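Local structure of CD160 antigen (Homo sapiens, 6NGG) at residues V21-K25 with E26-G30; K55-P58 with G59-G62. The protein acts as an immune-cell receptor that delivers stimulatory or inhibitory signals and binds MHC class I molecules and TNFRSF14. The protein carries 1 engineered substitution. All coordinates share one frame; numbering follows the deposited sequence.

Contact 1: residues V21-K25 with E26-G30; sequences VWHKK and EEAEG
His-23 and Ala-28 meet where the chain leaves strand 14-22 and doubles back through a type I beta turn from Lys-24 to Glu-27. The imidazole can be followed outward from its root. His-23 CB lies against the carbonyl of the residue that closes the turn, 3.6 Å from Glu-27 O, and CG stays close to the same oxygen. His-23 ND1 then turns to the backbone of the next residue, donating to Lys-24 O at 3.0 Å with an N-H...O angle of 160°; the oxygen lies near the ring plane. Farther round, CE1 reaches the methyl of Ala-28, with 3.5 Å between His-23 CE1 and Ala-28 CB. Ala-28 CA sits over one face, a CH-pi contact 3.8 Å from the His-23 ring centroid. At the tip, NE2 is hydrogen-bonded to the hydroxyl of Ser-68 on strand 67-74. A chi1 of 51° sets CG between the backbone N and the carbonyl carbon, which folds the ring back over the turn.

Lys-24 O also takes the turn's own bond, from Glu-27 N at 2.9 Å. The two donors approach from opposite faces of the carbonyl plane. On the outside of the turn, the bent side chain of Glu-26 brings OE1 within 3.5 Å of Lys-24 CG, and OE2 lies equally near Lys-25 CE, while the lysine ammonium groups stop short of salt bridges. A water bridges Lys-24 N and Glu-27 OE1.

With both ring nitrogens engaged, the imidazole has its rotation fixed. ND1 donates to Lys-24 O, and the guanidinium group of Arg-56 close by would probably disfavour a second proton on the ring.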
loop_
_atom_site.group_PDB
_atom_site.type_symbol
_atom_site.label_atom_id
_atom_site.label_comp_id
_atom_site.label_asym_id
_atom_site.label_seq_id
_atom_site.Cartn_x
_atom_site.Cartn_y
_atom_site.Cartn_z
ATOM N N VAL A 21 -3.991 -6.570 -0.567
ATOM C CA VAL A 21 -5.395 -6.873 -0.434
ATOM C C VAL A 21 -5.618 -8.356 -0.654
ATOM O O VAL A 21 -5.207 -8.888 -1.636
ATOM C CB VAL A 21 -6.238 -6.095 -1.486
ATOM C CG1 VAL A 21 -7.701 -6.446 -1.366
ATOM C CG2 VAL A 21 -6.003 -4.602 -1.388
ATOM N N TRP A 22 -6.317 -8.965 0.278
ATOM C CA TRP A 22 -6.714 -10.348 0.217
ATOM C C TRP A 22 -8.190 -10.412 -0.175
ATOM O O TRP A 22 -9.027 -9.587 0.274
ATOM C CB TRP A 22 -6.509 -11.039 1.554
ATOM C CG TRP A 22 -5.040 -10.971 1.944
ATOM C CD1 TRP A 22 -4.402 -9.935 2.535
ATOM C CD2 TRP A 22 -4.064 -11.956 1.682
ATOM N NE1 TRP A 22 -3.064 -10.208 2.680
ATOM C CE2 TRP A 22 -2.822 -11.446 2.145
ATOM C CE3 TRP A 22 -4.077 -13.184 0.983
ATOM C CZ2 TRP A 22 -1.598 -12.146 1.973
ATOM C CZ3 TRP A 22 -2.866 -13.890 0.829
ATOM C CH2 TRP A 22 -1.653 -13.382 1.367
ATOM N N HIS A 23 -8.474 -11.357 -1.046
ATOM C CA HIS A 23 -9.781 -11.465 -1.668
ATOM C C HIS A 23 -10.015 -12.870 -2.161
ATOM O O HIS A 23 -9.110 -13.601 -2.358
ATOM C CB HIS A 23 -9.853 -10.492 -2.837
ATOM C CG HIS A 23 -8.716 -10.568 -3.815
ATOM N ND1 HIS A 23 -8.610 -11.552 -4.764
ATOM C CD2 HIS A 23 -7.707 -9.693 -4.067
ATOM C CE1 HIS A 23 -7.538 -11.330 -5.513
ATOM N NE2 HIS A 23 -7.006 -10.174 -5.132
ATOM N N LYS A 24 -11.265 -13.252 -2.273
ATOM C CA LYS A 24 -11.614 -14.437 -3.038
ATOM C C LYS A 24 -11.084 -14.412 -4.427
ATOM O O LYS A 24 -11.006 -13.335 -5.082
ATOM C CB LYS A 24 -13.116 -14.491 -3.198
ATOM C CG LYS A 24 -13.735 -15.512 -2.351
ATOM C CD LYS A 24 -14.111 -14.983 -1.043
ATOM C CE LYS A 24 -15.384 -15.715 -0.652
ATOM N NZ LYS A 24 -15.732 -15.323 0.742
ATOM N N LYS A 25 -10.846 -15.599 -4.934
ATOM C CA LYS A 25 -10.323 -15.735 -6.263
ATOM C C LYS A 25 -11.205 -15.107 -7.343
ATOM O O LYS A 25 -10.718 -14.612 -8.360
ATOM C CB LYS A 25 -10.005 -17.208 -6.557
ATOM C CG LYS A 25 -11.230 -18.057 -6.764
ATOM C CD LYS A 25 -10.901 -19.533 -6.920
ATOM C CE LYS A 25 -12.223 -20.310 -6.984
ATOM N NZ LYS A 25 -11.991 -21.602 -7.627
ATOM N N GLU A 26 -12.498 -15.088 -7.129
ATOM C CA GLU A 26 -13.384 -14.479 -8.156
ATOM C C GLU A 26 -13.713 -13.000 -7.869
ATOM O O GLU A 26 -14.537 -12.370 -8.555
ATOM C CB GLU A 26 -14.636 -15.357 -8.468
ATOM C CG GLU A 26 -15.471 -15.918 -7.354
ATOM C CD GLU A 26 -14.895 -17.141 -6.591
ATOM O OE1 GLU A 26 -14.336 -16.891 -5.515
ATOM O OE2 GLU A 26 -15.059 -18.332 -6.985
ATOM N N GLU A 27 -13.044 -12.407 -6.890
ATOM C CA GLU A 27 -13.336 -11.025 -6.505
ATOM C C GLU A 27 -12.017 -10.240 -6.572
ATOM O O GLU A 27 -11.730 -9.400 -5.721
ATOM C CB GLU A 27 -13.974 -10.938 -5.091
ATOM C CG GLU A 27 -15.342 -11.634 -4.857
ATOM C CD GLU A 27 -15.939 -11.358 -3.437
ATOM O OE1 GLU A 27 -15.505 -10.417 -2.723
ATOM O OE2 GLU A 27 -16.891 -12.041 -2.983
ATOM N N ALA A 28 -11.246 -10.518 -7.611
ATOM C CA ALA A 28 -9.940 -9.887 -7.827
ATOM C C ALA A 28 -10.010 -8.537 -8.539
ATOM O O ALA A 28 -8.986 -7.829 -8.644
ATOM C CB ALA A 28 -9.060 -10.811 -8.618
ATOM N N GLU A 29 -11.209 -8.168 -9.011
ATOM C CA GLU A 29 -11.322 -7.100 -9.971
ATOM C C GLU A 29 -12.066 -5.967 -9.348
ATOM O O GLU A 29 -12.839 -6.169 -8.439
ATOM C CB GLU A 29 -12.105 -7.599 -11.192
ATOM C CG GLU A 29 -11.494 -7.138 -12.483
ATOM C CD GLU A 29 -10.304 -7.986 -12.867
ATOM O OE1 GLU A 29 -10.512 -9.196 -13.136
ATOM O OE2 GLU A 29 -9.181 -7.439 -12.896
ATOM N N GLY A 30 -11.821 -4.770 -9.837
ATOM C CA GLY A 30 -12.738 -3.674 -9.643
ATOM C C GLY A 30 -12.430 -2.874 -8.379
ATOM O O GLY A 30 -13.291 -2.159 -7.884
HETATM O O HOH W 1 -13.224 -11.037 -1.339
#

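Contact 2: residues K55-P58 with G59-G62; sequences KRDP and GIDG
A type II beta turn from Asp-57 to Ile-60, with Pro-58 and Gly-59 at its two central positions, reverses the exposed loop between strands 50-52 and 67-74. Gly-59 has a positive phi of 84°, as is usual for glycine at the third position of such a turn. The CA-CB bond of Pro-58 points away from the returning chain, although CB still lies beside Gly-59 N.

Ile-60 turns its side chain in toward the first arm of the bend. No hydrogen bond joins the two halves, so their contact is one of packing, most of it made by the isoleucine. Ile-60 CD1 is 3.4 Å from Lys-55 O and 3.6 Å from Lys-55 CG; the lysine chain passes at about a right angle before its bend at chi3 carries the ammonium group away. Ile-60 CD1 also lies 3.7 Å from Asp-57 CB, where the aspartate and isoleucine side chains run alongside each other in the same direction. On the other branch, Ile-60 CG2 is 3.8 Å from Lys-55 O. With chi1 at -70°, CG1 stands opposite the carbonyl carbon and carries CD1 back to Lys-55 and Asp-57, so that one methyl bridges the aliphatic parts of two charged residues.

Arg-56, just ahead of the turn, carries its guanidinium group to strand 67-74: NH1 is hydrogen-bonded to Ser-68 OG and NH2 to Ser-67 O. A backbone bond between Gly-62 and Gln-69 joins the returning arm to the same strand, so both arms of the loop are tied to it at an outer margin of the three-stranded sheet.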
loop_
_atom_site.group_PDB
_atom_site.type_symbol
_atom_site.label_atom_id
_atom_site.label_comp_id
_atom_site.label_asym_id
_atom_site.label_seq_id
_atom_site.Cartn_x
_atom_site.Cartn_y
_atom_site.Cartn_z
ATOM N N LYS A 55 -4.195 -5.380 -13.471
ATOM C CA LYS A 55 -4.829 -6.267 -14.429
ATOM C C LYS A 55 -4.226 -7.642 -14.250
ATOM O O LYS A 55 -3.013 -7.767 -13.980
ATOM C CB LYS A 55 -4.718 -5.724 -15.852
ATOM C CG LYS A 55 -3.345 -5.811 -16.512
ATOM C CD LYS A 55 -3.281 -4.904 -17.743
ATOM C CE LYS A 55 -3.842 -3.484 -17.491
ATOM N NZ LYS A 55 -3.744 -2.567 -18.655
ATOM N N ARG A 56 -5.063 -8.664 -14.393
ATOM C CA ARG A 56 -4.785 -10.016 -13.838
ATOM C C ARG A 56 -4.339 -11.098 -14.816
ATOM O O ARG A 56 -4.384 -12.272 -14.533
ATOM C CB ARG A 56 -5.980 -10.449 -13.048
ATOM C CG ARG A 56 -6.206 -9.353 -11.971
ATOM C CD ARG A 56 -6.930 -9.909 -10.852
ATOM N NE ARG A 56 -6.144 -10.730 -9.980
ATOM C CZ ARG A 56 -5.475 -10.306 -8.894
ATOM N NH1 ARG A 56 -5.370 -9.004 -8.625
ATOM N NH2 ARG A 56 -4.875 -11.166 -8.124
ATOM N N ASP A 57 -3.738 -10.675 -15.879
ATOM C CA ASP A 57 -3.109 -11.586 -16.772
ATOM C C ASP A 57 -1.865 -12.229 -16.090
ATOM O O ASP A 57 -1.278 -11.664 -15.100
ATOM C CB ASP A 57 -2.746 -10.808 -18.026
ATOM C CG ASP A 57 -3.950 -10.073 -18.584
ATOM O OD1 ASP A 57 -5.047 -10.689 -18.494
ATOM O OD2 ASP A 57 -3.817 -8.858 -18.958
ATOM N N PRO A 58 -1.449 -13.411 -16.626
ATOM C CA PRO A 58 -0.171 -13.946 -16.190
ATOM C C PRO A 58 1.010 -13.069 -16.676
ATOM O O PRO A 58 0.923 -12.295 -17.641
ATOM C CB PRO A 58 -0.160 -15.348 -16.817
ATOM C CG PRO A 58 -0.960 -15.209 -18.094
ATOM C CD PRO A 58 -2.017 -14.162 -17.780
ATOM N N GLY A 59 2.096 -13.144 -15.952
ATOM C CA GLY A 59 3.232 -12.326 -16.252
ATOM C C GLY A 59 3.230 -10.924 -15.687
ATOM O O GLY A 59 4.068 -10.151 -16.072
ATOM N N ILE A 60 2.333 -10.580 -14.791
ATOM C CA ILE A 60 2.325 -9.220 -14.225
ATOM C C ILE A 60 2.612 -9.360 -12.746
ATOM O O ILE A 60 1.978 -10.179 -12.070
ATOM C CB ILE A 60 0.972 -8.566 -14.462
ATOM C CG1 ILE A 60 0.779 -8.255 -15.975
ATOM C CG2 ILE A 60 0.779 -7.296 -13.619
ATOM C CD1 ILE A 60 -0.676 -8.251 -16.338
ATOM N N ASP A 61 3.511 -8.529 -12.228
ATOM C CA ASP A 61 3.925 -8.634 -10.820
ATOM C C ASP A 61 2.771 -8.180 -9.917
ATOM O O ASP A 61 1.954 -7.348 -10.292
ATOM C CB ASP A 61 5.196 -7.816 -10.575
ATOM C CG ASP A 61 6.431 -8.377 -11.351
ATOM O OD1 ASP A 61 6.677 -9.634 -11.333
ATOM O OD2 ASP A 61 7.142 -7.558 -11.999
ATOM N N GLY A 62 2.653 -8.819 -8.762
ATOM C CA GLY A 62 1.689 -8.456 -7.734
ATOM C C GLY A 62 0.391 -9.231 -7.789
ATOM O O GLY A 62 -0.450 -9.003 -6.965
#

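Overall arrangement
Contact 1 is the end of strand 14-22 with the loop after it, and contact 2 is a loop; both are surface contacts of the single immunoglobulin domain, on the same side of its centre, with their own centres about 13 Å apart. They come in series: residues 21-30 lead from strand 14-22 of the three-stranded sheet to strand 31-37 of the five-stranded one, and residues 55-62 lead from strand 50-52 back to strand 67-74. Arg-56 joins them directly, its CD packing 3.2 Å from Ala-28 CB and its NH2 lying close to the imidazole of His-23. Ser-68 serves both contacts. Two sheet-to-sheet connections are thereby tied together beside strand 67-74.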